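Local structure of tyrosine aminotransferase (4IX8) at residues Leu83-Pro86 against Asp87-Glu91; Glu341-Val344 against Thr345-Ala349; Val97-Gly100 against Lys101-Gly104. The protein probably catalyses the pyridoxal-phosphate-dependent transfer of an amino group between L-tyrosine and 2-oxoglutarate. One frame throughout, in Å; residues are numbered along the deposited sequence.

Along the chain the order is contact 1, contact 3, then contact 2. Contacts 1 and 3 mark the two ends of one helix, 87-99: contact 1 its entry from the preceding loop, contact 3 its exit into the loop that leads toward helix 112-122. Their centres lie about 19 Å apart, and both reach the second subunit, so this helix spans part of the dimer interface. Contact 2 comes much later, on helix 337-355. It nevertheless meets contact 1 directly, where Leu-83 packs on Ile-343 and Gln-346, with centres about 17 Å apart. Contact 3 is remote from contact 2, at about 35 Å between centres. The three thus lead from a helix that no other chain touches at contact 2 to the subunit boundary.

Contact 1 (Leu83-Pro86 against Asp87-Glu91); sequences LKTP and DIVTE
The carbonyl of Pro-86, at the N-cap position, accepts the backbone N-H groups of both Val-89 and Thr-90 in the first turn of helix 87-99. Thr-90 N lies in the carbonyl plane, 3.2 Å from Pro-86 O, and its bond is almost straight (169°). Val-89 N sits above that plane, 3.0 Å from Pro-86 O, and its bond is markedly bent (134°). The regular helical pattern follows with Glu-91 N bonded to Asp-87 O. CB of the proline ring touches Ile-88 CG2 at 3.9 Å; the Val-89 branch CG2 approaches Pro-86 CB at 4.1 Å. With CG1 of Ile-88 set anti to its backbone N (chi1 -172°), the rest of that side chain runs off from the proline and only the CG2 methyl is left against it. Thr-85 contributes its methyl, CG2, at 4.1 Å from Thr-90 OG1, while its hydroxyl is hydrogen-bonded to the backbone O of Gln-284. Pro-86 also packs on Cys-339 of helix 337-355, and Thr-85 on Asn-103 of the second subunit. Two N-H groups of the first turn are thus satisfied by the one carbonyl oxygen of the N-cap residue, while Pro-86, Ile-88 and Val-89 meet through carbon and Thr-85 offers a methyl to the Thr-90 hydroxyl oxygen.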
ATOM      1  N   LEU A  83     -19.247  -1.241 -16.398  1.00 51.82           N
ATOM      2  CA  LEU A  83     -19.188  -0.145 -15.435  1.00 47.86           C
ATOM      3  C   LEU A  83     -17.958   0.698 -15.721  1.00 48.76           C
ATOM      4  O   LEU A  83     -16.905   0.159 -16.030  1.00 45.10           O
ATOM      5  CB  LEU A  83     -19.117  -0.702 -14.001  1.00 45.14           C
ATOM      6  CG  LEU A  83     -20.248  -1.673 -13.640  1.00 44.65           C
ATOM      7  CD1 LEU A  83     -19.963  -2.158 -12.230  1.00 47.91           C
ATOM      8  CD2 LEU A  83     -21.660  -1.067 -13.794  1.00 41.77           C
ATOM      9  N   LYS A  84     -18.056   2.011 -15.537  1.00 52.47           N
ATOM     10  CA  LYS A  84     -17.064   2.919 -16.119  1.00 47.88           C
ATOM     11  C   LYS A  84     -16.690   4.033 -15.159  1.00 42.04           C
ATOM     12  O   LYS A  84     -17.542   4.602 -14.467  1.00 49.81           O
ATOM     13  CB  LYS A  84     -17.618   3.520 -17.453  1.00 45.03           C
ATOM     14  N   THR A  85     -15.396   4.317 -15.105  1.00 46.91           N
ATOM     15  CA  THR A  85     -14.888   5.479 -14.403  1.00 41.18           C
ATOM     16  C   THR A  85     -15.375   6.727 -15.137  1.00 42.82           C
ATOM     17  O   THR A  85     -15.326   6.776 -16.348  1.00 44.29           O
ATOM     18  CB  THR A  85     -13.351   5.482 -14.362  1.00 52.00           C
ATOM     19  OG1 THR A  85     -12.869   4.264 -13.765  1.00 43.47           O
ATOM     20  CG2 THR A  85     -12.828   6.691 -13.584  1.00 44.50           C
ATOM     21  N   PRO A  86     -15.850   7.740 -14.416  1.00 43.51           N
ATOM     22  CA  PRO A  86     -16.287   8.951 -15.129  1.00 44.50           C
ATOM     23  C   PRO A  86     -15.186   9.619 -15.979  1.00 46.86           C
ATOM     24  O   PRO A  86     -14.036   9.734 -15.520  1.00 44.85           O
ATOM     25  CB  PRO A  86     -16.700   9.892 -13.984  1.00 49.24           C
ATOM     26  CG  PRO A  86     -17.002   8.994 -12.805  1.00 42.20           C
ATOM     27  CD  PRO A  86     -16.032   7.843 -12.955  1.00 41.23           C
ATOM     28  N   ASP A  87     -15.564  10.105 -17.158  1.00 47.55           N
ATOM     29  CA  ASP A  87     -14.626  10.701 -18.099  1.00 59.50           C
ATOM     30  C   ASP A  87     -13.966  11.926 -17.500  1.00 49.03           C
ATOM     31  O   ASP A  87     -12.769  12.184 -17.694  1.00 49.26           O
ATOM     32  CB  ASP A  87     -15.355  11.094 -19.405  1.00 51.18           C
ATOM     33  CG  ASP A  87     -15.606   9.916 -20.313  1.00 71.10           C
ATOM     34  OD1 ASP A  87     -14.782   8.978 -20.301  1.00 62.57           O
ATOM     35  OD2 ASP A  87     -16.632   9.926 -21.055  1.00 77.46           O
ATOM     36  N   ILE A  88     -14.735  12.658 -16.720  1.00 48.92           N
ATOM     37  CA  ILE A  88     -14.200  13.849 -16.106  1.00 49.18           C
ATOM     38  C   ILE A  88     -13.005  13.516 -15.130  1.00 47.43           C
ATOM     39  O   ILE A  88     -12.054  14.309 -14.988  1.00 47.89           O
ATOM     40  CB  ILE A  88     -15.323  14.567 -15.372  1.00 70.39           C
ATOM     41  CG1 ILE A  88     -14.840  15.920 -14.898  1.00 76.31           C
ATOM     42  CG2 ILE A  88     -15.826  13.696 -14.163  1.00 47.26           C
ATOM     43  CD1 ILE A  88     -15.837  16.628 -14.011  1.00 86.10           C
ATOM     44  N   VAL A  89     -13.020  12.338 -14.499  1.00 45.58           N
ATOM     45  CA  VAL A  89     -11.917  11.929 -13.610  1.00 44.02           C
ATOM     46  C   VAL A  89     -10.728  11.512 -14.452  1.00 44.47           C
ATOM     47  O   VAL A  89      -9.593  11.857 -14.157  1.00 44.37           O
ATOM     48  CB  VAL A  89     -12.318  10.777 -12.617  1.00 42.02           C
ATOM     49  CG1 VAL A  89     -11.150  10.345 -11.740  1.00 40.58           C
ATOM     50  CG2 VAL A  89     -13.467  11.213 -11.744  1.00 41.69           C
ATOM     51  N   THR A  90     -10.994  10.746 -15.490  1.00 45.08           N
ATOM     52  CA  THR A  90      -9.970  10.334 -16.442  1.00 50.14           C
ATOM     53  C   THR A  90      -9.244  11.521 -17.103  1.00 47.62           C
ATOM     54  O   THR A  90      -8.031  11.503 -17.257  1.00 48.48           O
ATOM     55  CB  THR A  90     -10.608   9.428 -17.548  1.00 46.61           C
ATOM     56  OG1 THR A  90     -11.051   8.213 -16.918  1.00 45.02           O
ATOM     57  CG2 THR A  90      -9.609   9.077 -18.655  1.00 47.77           C
ATOM     58  N   GLU A  91      -9.970  12.572 -17.450  1.00 51.26           N
ATOM     59  CA  GLU A  91      -9.352  13.683 -18.148  1.00 50.93           C
ATOM     60  C   GLU A  91      -8.653  14.606 -17.130  1.00 50.57           C
ATOM     61  O   GLU A  91      -7.635  15.231 -17.450  1.00 51.69           O
ATOM     62  CB  GLU A  91     -10.408  14.429 -18.969  1.00 52.80           C
ATOM     63  CG  GLU A  91     -10.789  13.723 -20.329  1.00 53.96           C
ATOM     64  CD  GLU A  91      -9.568  13.439 -21.250  1.00 68.33           C
ATOM     65  OE1 GLU A  91      -8.687  14.337 -21.411  1.00 58.42           O
ATOM     66  OE2 GLU A  91      -9.466  12.292 -21.765  1.00 54.62           O
TER

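Contact 2 (Glu341-Val344 against Thr345-Ala349); sequences EHIV and TQLEA
His-342 and Gln-346, one turn apart on helix 337-355, cross at an angle, with the imidazole ring and the side-chain amide nearly parallel in plane (12° apart). The closest approach to the ring is by the methylene: Gln-346 CG stands over one face, displaced toward the rim, 4.1 Å from His-342 NE2. A bend at the second torsion (chi2 -85°) keeps the glutamine from running out extended, and its OE1 makes a weak hydrogen bond with Asn-82 ND2. On another side of the helix Ile-343 and Leu-347 lie alongside each other and point the same way, CG2 of the isoleucine meeting CD1 of the leucine at 4.1 Å. Val-344 and Glu-348, also one turn apart, cross at a slant, and the carboxylate oxygen OE2 of Glu-348 comes to 3.3 Å from the methyl CG1 of Val-344; that oxygen accepts a hydrogen bond from Asn-258 N. Thr-345 turns its hydroxyl back along the helix: OG1 donates to Glu-341 O at 2.9 Å, and Thr-345 N donates to the same oxygen at 3.0 Å, the two arriving from opposite faces of the carbonyl plane. The Ile-343 and Leu-347 side of the helix faces inward, Ile-343 packing on Val-285 and Leu-347 on Met-373, just before strand 374-379, and on Ser-422, just after strand 416-420; Gln-346 rests on Leu-83 in the loop before helix 87-99.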
ATOM      1  N   GLU A 341     -25.936   6.527 -11.022  1.00 64.29           N
ATOM      2  CA  GLU A 341     -27.244   5.895 -11.137  1.00 65.84           C
ATOM      3  C   GLU A 341     -27.183   4.871 -12.259  1.00 56.23           C
ATOM      4  O   GLU A 341     -27.944   3.902 -12.285  1.00 58.62           O
ATOM      5  CB  GLU A 341     -28.356   6.929 -11.327  1.00 74.23           C
ATOM      6  CG  GLU A 341     -28.243   7.774 -12.557  1.00 80.36           C
ATOM      7  CD  GLU A 341     -29.062   9.068 -12.482  1.00 81.40           C
ATOM      8  OE1 GLU A 341     -29.266   9.605 -11.355  1.00 75.35           O
ATOM      9  OE2 GLU A 341     -29.480   9.546 -13.567  1.00 80.31           O
ATOM     10  N   HIS A 342     -26.251   5.074 -13.173  1.00 52.10           N
ATOM     11  CA  HIS A 342     -25.993   4.071 -14.183  1.00 50.76           C
ATOM     12  C   HIS A 342     -25.463   2.785 -13.597  1.00 51.01           C
ATOM     13  O   HIS A 342     -25.874   1.708 -13.988  1.00 53.80           O
ATOM     14  CB  HIS A 342     -24.993   4.567 -15.195  1.00 61.75           C
ATOM     15  CG  HIS A 342     -24.540   3.492 -16.137  1.00 83.85           C
ATOM     16  ND1 HIS A 342     -23.289   2.917 -16.064  1.00 90.46           N
ATOM     17  CD2 HIS A 342     -25.197   2.874 -17.154  1.00 91.34           C
ATOM     18  CE1 HIS A 342     -23.183   1.997 -17.017  1.00 98.76           C
ATOM     19  NE2 HIS A 342     -24.322   1.953 -17.687  1.00 98.18           N
ATOM     20  N   ILE A 343     -24.552   2.894 -12.641  1.00 49.63           N
ATOM     21  CA  ILE A 343     -23.977   1.708 -12.045  1.00 43.97           C
ATOM     22  C   ILE A 343     -25.062   0.963 -11.236  1.00 44.75           C
ATOM     23  O   ILE A 343     -25.171  -0.267 -11.278  1.00 48.84           O
ATOM     24  CB  ILE A 343     -22.789   2.095 -11.159  1.00 48.54           C
ATOM     25  CG1 ILE A 343     -21.666   2.703 -12.028  1.00 47.63           C
ATOM     26  CG2 ILE A 343     -22.279   0.890 -10.388  1.00 44.51           C
ATOM     27  CD1 ILE A 343     -20.583   3.451 -11.209  1.00 44.81           C
ATOM     28  N   VAL A 344     -25.863   1.733 -10.507  1.00 47.22           N
ATOM     29  CA  VAL A 344     -26.953   1.215  -9.682  1.00 46.39           C
ATOM     30  C   VAL A 344     -27.960   0.439 -10.515  1.00 43.42           C
ATOM     31  O   VAL A 344     -28.423  -0.615 -10.116  1.00 50.59           O
ATOM     32  CB  VAL A 344     -27.676   2.357  -8.955  1.00 45.93           C
ATOM     33  CG1 VAL A 344     -29.039   1.896  -8.368  1.00 50.62           C
ATOM     34  CG2 VAL A 344     -26.776   2.903  -7.871  1.00 42.90           C
ATOM     35  N   THR A 345     -28.304   0.991 -11.665  1.00 47.78           N
ATOM     36  CA  THR A 345     -29.253   0.363 -12.569  1.00 49.02           C
ATOM     37  C   THR A 345     -28.736  -1.012 -12.979  1.00 48.76           C
ATOM     38  O   THR A 345     -29.483  -1.979 -13.009  1.00 50.55           O
ATOM     39  CB  THR A 345     -29.465   1.253 -13.822  1.00 56.38           C
ATOM     40  OG1 THR A 345     -30.143   2.452 -13.432  1.00 54.69           O
ATOM     41  CG2 THR A 345     -30.252   0.534 -14.927  1.00 50.32           C
ATOM     42  N   GLN A 346     -27.440  -1.093 -13.259  1.00 45.94           N
ATOM     43  CA  GLN A 346     -26.808  -2.345 -13.662  1.00 46.05           C
ATOM     44  C   GLN A 346     -26.849  -3.382 -12.557  1.00 50.67           C
ATOM     45  O   GLN A 346     -27.109  -4.569 -12.812  1.00 52.47           O
ATOM     46  CB  GLN A 346     -25.352  -2.099 -14.023  1.00 52.37           C
ATOM     47  CG  GLN A 346     -25.146  -1.218 -15.184  1.00 65.99           C
ATOM     48  CD  GLN A 346     -25.210  -2.016 -16.424  1.00 72.37           C
ATOM     49  OE1 GLN A 346     -24.322  -2.841 -16.705  1.00 68.82           O
ATOM     50  NE2 GLN A 346     -26.281  -1.821 -17.172  1.00 81.35           N
ATOM     51  N   LEU A 347     -26.653  -2.906 -11.325  1.00 42.80           N
ATOM     52  CA  LEU A 347     -26.653  -3.785 -10.154  1.00 45.02           C
ATOM     53  C   LEU A 347     -28.071  -4.267  -9.827  1.00 47.95           C
ATOM     54  O   LEU A 347     -28.249  -5.421  -9.435  1.00 46.86           O
ATOM     55  CB  LEU A 347     -26.074  -3.067  -8.941  1.00 40.01           C
ATOM     56  CG  LEU A 347     -24.603  -2.616  -9.062  1.00 47.16           C
ATOM     57  CD1 LEU A 347     -24.243  -1.688  -7.903  1.00 46.27           C
ATOM     58  CD2 LEU A 347     -23.620  -3.781  -9.128  1.00 42.05           C
ATOM     59  N   GLU A 348     -29.079  -3.402  -9.972  1.00 43.75           N
ATOM     60  CA  GLU A 348     -30.454  -3.822  -9.717  1.00 44.96           C
ATOM     61  C   GLU A 348     -30.832  -4.948 -10.702  1.00 47.20           C
ATOM     62  O   GLU A 348     -31.417  -5.939 -10.328  1.00 51.50           O
ATOM     63  CB  GLU A 348     -31.394  -2.622  -9.861  1.00 50.14           C
ATOM     64  CG  GLU A 348     -31.325  -1.672  -8.681  1.00 50.97           C
ATOM     65  CD  GLU A 348     -31.957  -0.302  -8.923  1.00 51.67           C
ATOM     66  OE1 GLU A 348     -32.421  -0.015 -10.046  1.00 60.73           O
ATOM     67  OE2 GLU A 348     -31.977   0.510  -7.976  1.00 48.54           O
ATOM     68  N   ALA A 349     -30.382  -4.836 -11.946  1.00 47.19           N
ATOM     69  CA  ALA A 349     -30.702  -5.854 -12.953  1.00 53.72           C
ATOM     70  C   ALA A 349     -30.001  -7.143 -12.586  1.00 52.33           C
ATOM     71  O   ALA A 349     -30.554  -8.209 -12.772  1.00 51.93           O
ATOM     72  CB  ALA A 349     -30.325  -5.409 -14.377  1.00 49.86           C
TER

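Contact 3 (Val97-Gly100 against Lys101-Gly104); sequences VRSG and KFNG
Ser-99 holds its hydroxyl between its own backbone N and carbonyl carbon (chi1 73°), which brings OG round to the chain that leaves the helix, where Lys-101 N donates to Ser-99 OG at 3.2 Å along a nearly straight line. In Phe-102 the first torsion (chi1 -65°) sets CG anti to the carbonyl carbon and places the ring beside Ser-99; its edge meets the same hydroxyl, OG lying in the ring plane, 3.7 Å from Phe-102 CD2. The serine oxygen also bonds to the carbonyl of Val-96 one turn back, so it ties the last turn of the helix to the residue after Gly-100. This is the C-terminal end of helix 87-99, and Gly-100 is the first residue to depart from helical angles, its positive phi (70°) turning the chain into the loop before helix 112-122. Two waters cross that bend. One donates to Val-97 O at 2.9 Å and accepts from Asn-103 ND2 at 3.0 Å, so it links the Val-97 carbonyl to the Asn-103 amide, beside the Gly-100 N bond to the same oxygen. The other donates to Gly-100 O at 2.8 Å and accepts from Asn-103 N at 3.1 Å. The remaining amide oxygen of Asn-103 accepts from Trp-289 NE1 of the second subunit, while the Phe-102 side chain lies on Glu-326 and Arg-330 of helix 322-331.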
ATOM      1  N   VAL A  97      -1.227  14.867 -15.020  1.00 49.74           N
ATOM      2  CA  VAL A  97       0.090  14.321 -15.283  1.00 50.04           C
ATOM      3  C   VAL A  97       0.865  15.164 -16.337  1.00 52.59           C
ATOM      4  O   VAL A  97       2.091  15.327 -16.257  1.00 54.72           O
ATOM      5  CB  VAL A  97      -0.014  12.866 -15.712  1.00 49.11           C
ATOM      6  CG1 VAL A  97      -0.660  12.746 -17.064  1.00 50.43           C
ATOM      7  CG2 VAL A  97       1.364  12.205 -15.662  1.00 49.11           C
ATOM      8  N   ARG A  98       0.151  15.760 -17.281  1.00 54.11           N
ATOM      9  CA  ARG A  98       0.819  16.538 -18.308  1.00 56.65           C
ATOM     10  C   ARG A  98       1.417  17.825 -17.740  1.00 57.73           C
ATOM     11  O   ARG A  98       2.374  18.352 -18.273  1.00 59.62           O
ATOM     12  CB  ARG A  98      -0.171  16.869 -19.418  1.00 58.08           C
ATOM     13  CG  ARG A  98      -0.271  15.783 -20.459  1.00 58.26           C
ATOM     14  CD  ARG A  98      -1.399  16.069 -21.442  1.00 59.51           C
ATOM     15  NE  ARG A  98      -1.424  15.116 -22.550  1.00 60.12           N
ATOM     16  CZ  ARG A  98      -2.388  15.034 -23.466  1.00 61.06           C
ATOM     17  NH1 ARG A  98      -3.435  15.852 -23.431  1.00 61.53           N
ATOM     18  NH2 ARG A  98      -2.303  14.115 -24.416  1.00 61.64           N
ATOM     19  N   SER A  99       0.828  18.304 -16.655  1.00 56.64           N
ATOM     20  CA  SER A  99       1.246  19.535 -16.027  1.00 57.67           C
ATOM     21  C   SER A  99       2.653  19.406 -15.492  1.00 57.59           C
ATOM     22  O   SER A  99       3.387  20.384 -15.478  1.00 59.34           O
ATOM     23  CB  SER A  99       0.294  19.930 -14.904  1.00 56.40           C
ATOM     24  OG  SER A  99       0.451  19.092 -13.783  1.00 54.02           O
ATOM     25  N   GLY A 100       3.014  18.207 -15.045  1.00 55.70           N
ATOM     26  CA  GLY A 100       4.323  17.960 -14.488  1.00 55.52           C
ATOM     27  C   GLY A 100       4.522  18.632 -13.134  1.00 56.33           C
ATOM     28  O   GLY A 100       5.652  18.721 -12.665  1.00 55.28           O
ATOM     29  N   LYS A 101       3.435  19.118 -12.530  1.00 54.21           N
ATOM     30  CA  LYS A 101       3.477  19.818 -11.239  1.00 60.58           C
ATOM     31  C   LYS A 101       3.059  18.943 -10.008  1.00 58.82           C
ATOM     32  O   LYS A 101       3.025  19.412  -8.870  1.00 50.60           O
ATOM     33  CB  LYS A 101       2.589  21.068 -11.313  1.00 55.14           C
ATOM     34  CG  LYS A 101       3.060  22.088 -12.347  1.00 58.03           C
ATOM     35  CD  LYS A 101       3.704  23.300 -11.710  1.00 59.61           C
ATOM     36  CE  LYS A 101       4.067  24.355 -12.766  1.00 69.49           C
ATOM     37  NZ  LYS A 101       2.965  25.373 -12.986  1.00 70.05           N
ATOM     38  N   PHE A 102       2.755  17.673 -10.267  1.00 49.56           N
ATOM     39  CA  PHE A 102       2.249  16.769  -9.248  1.00 50.39           C
ATOM     40  C   PHE A 102       2.952  15.426  -9.341  1.00 49.50           C
ATOM     41  O   PHE A 102       2.316  14.377  -9.219  1.00 45.66           O
ATOM     42  CB  PHE A 102       0.731  16.627  -9.416  1.00 46.42           C
ATOM     43  CG  PHE A 102      -0.007  17.915  -9.165  1.00 47.43           C
ATOM     44  CD1 PHE A 102      -0.350  18.287  -7.871  1.00 52.18           C
ATOM     45  CD2 PHE A 102      -0.318  18.783 -10.210  1.00 60.43           C
ATOM     46  CE1 PHE A 102      -0.998  19.494  -7.623  1.00 47.71           C
ATOM     47  CE2 PHE A 102      -0.990  19.981  -9.969  1.00 50.59           C
ATOM     48  CZ  PHE A 102      -1.331  20.334  -8.680  1.00 49.73           C
ATOM     49  N   ASN A 103       4.261  15.481  -9.584  1.00 47.19           N
ATOM     50  CA  ASN A 103       5.098  14.293  -9.624  1.00 46.50           C
ATOM     51  C   ASN A 103       5.975  14.243  -8.391  1.00 45.84           C
ATOM     52  O   ASN A 103       6.742  13.290  -8.198  1.00 48.11           O
ATOM     53  CB  ASN A 103       5.981  14.272 -10.882  1.00 48.40           C
ATOM     54  CG  ASN A 103       5.173  14.205 -12.187  1.00 65.01           C
ATOM     55  OD1 ASN A 103       3.966  13.877 -12.198  1.00 48.08           O
ATOM     56  ND2 ASN A 103       5.845  14.529 -13.300  1.00 51.26           N
ATOM     57  N   GLY A 104       5.866  15.259  -7.540  1.00 50.87           N
ATOM     58  CA  GLY A 104       6.715  15.330  -6.355  1.00 45.66           C
ATOM     59  C   GLY A 104       6.124  14.566  -5.171  1.00 43.39           C
ATOM     60  O   GLY A 104       5.018  14.071  -5.261  1.00 42.19           O
TER
HETATM   61  O   HOH W   1       4.615  13.958 -15.939  1.00 45.28           O
HETATM   62  O   HOH W   2       6.046  18.019  -9.970  1.00 47.18           O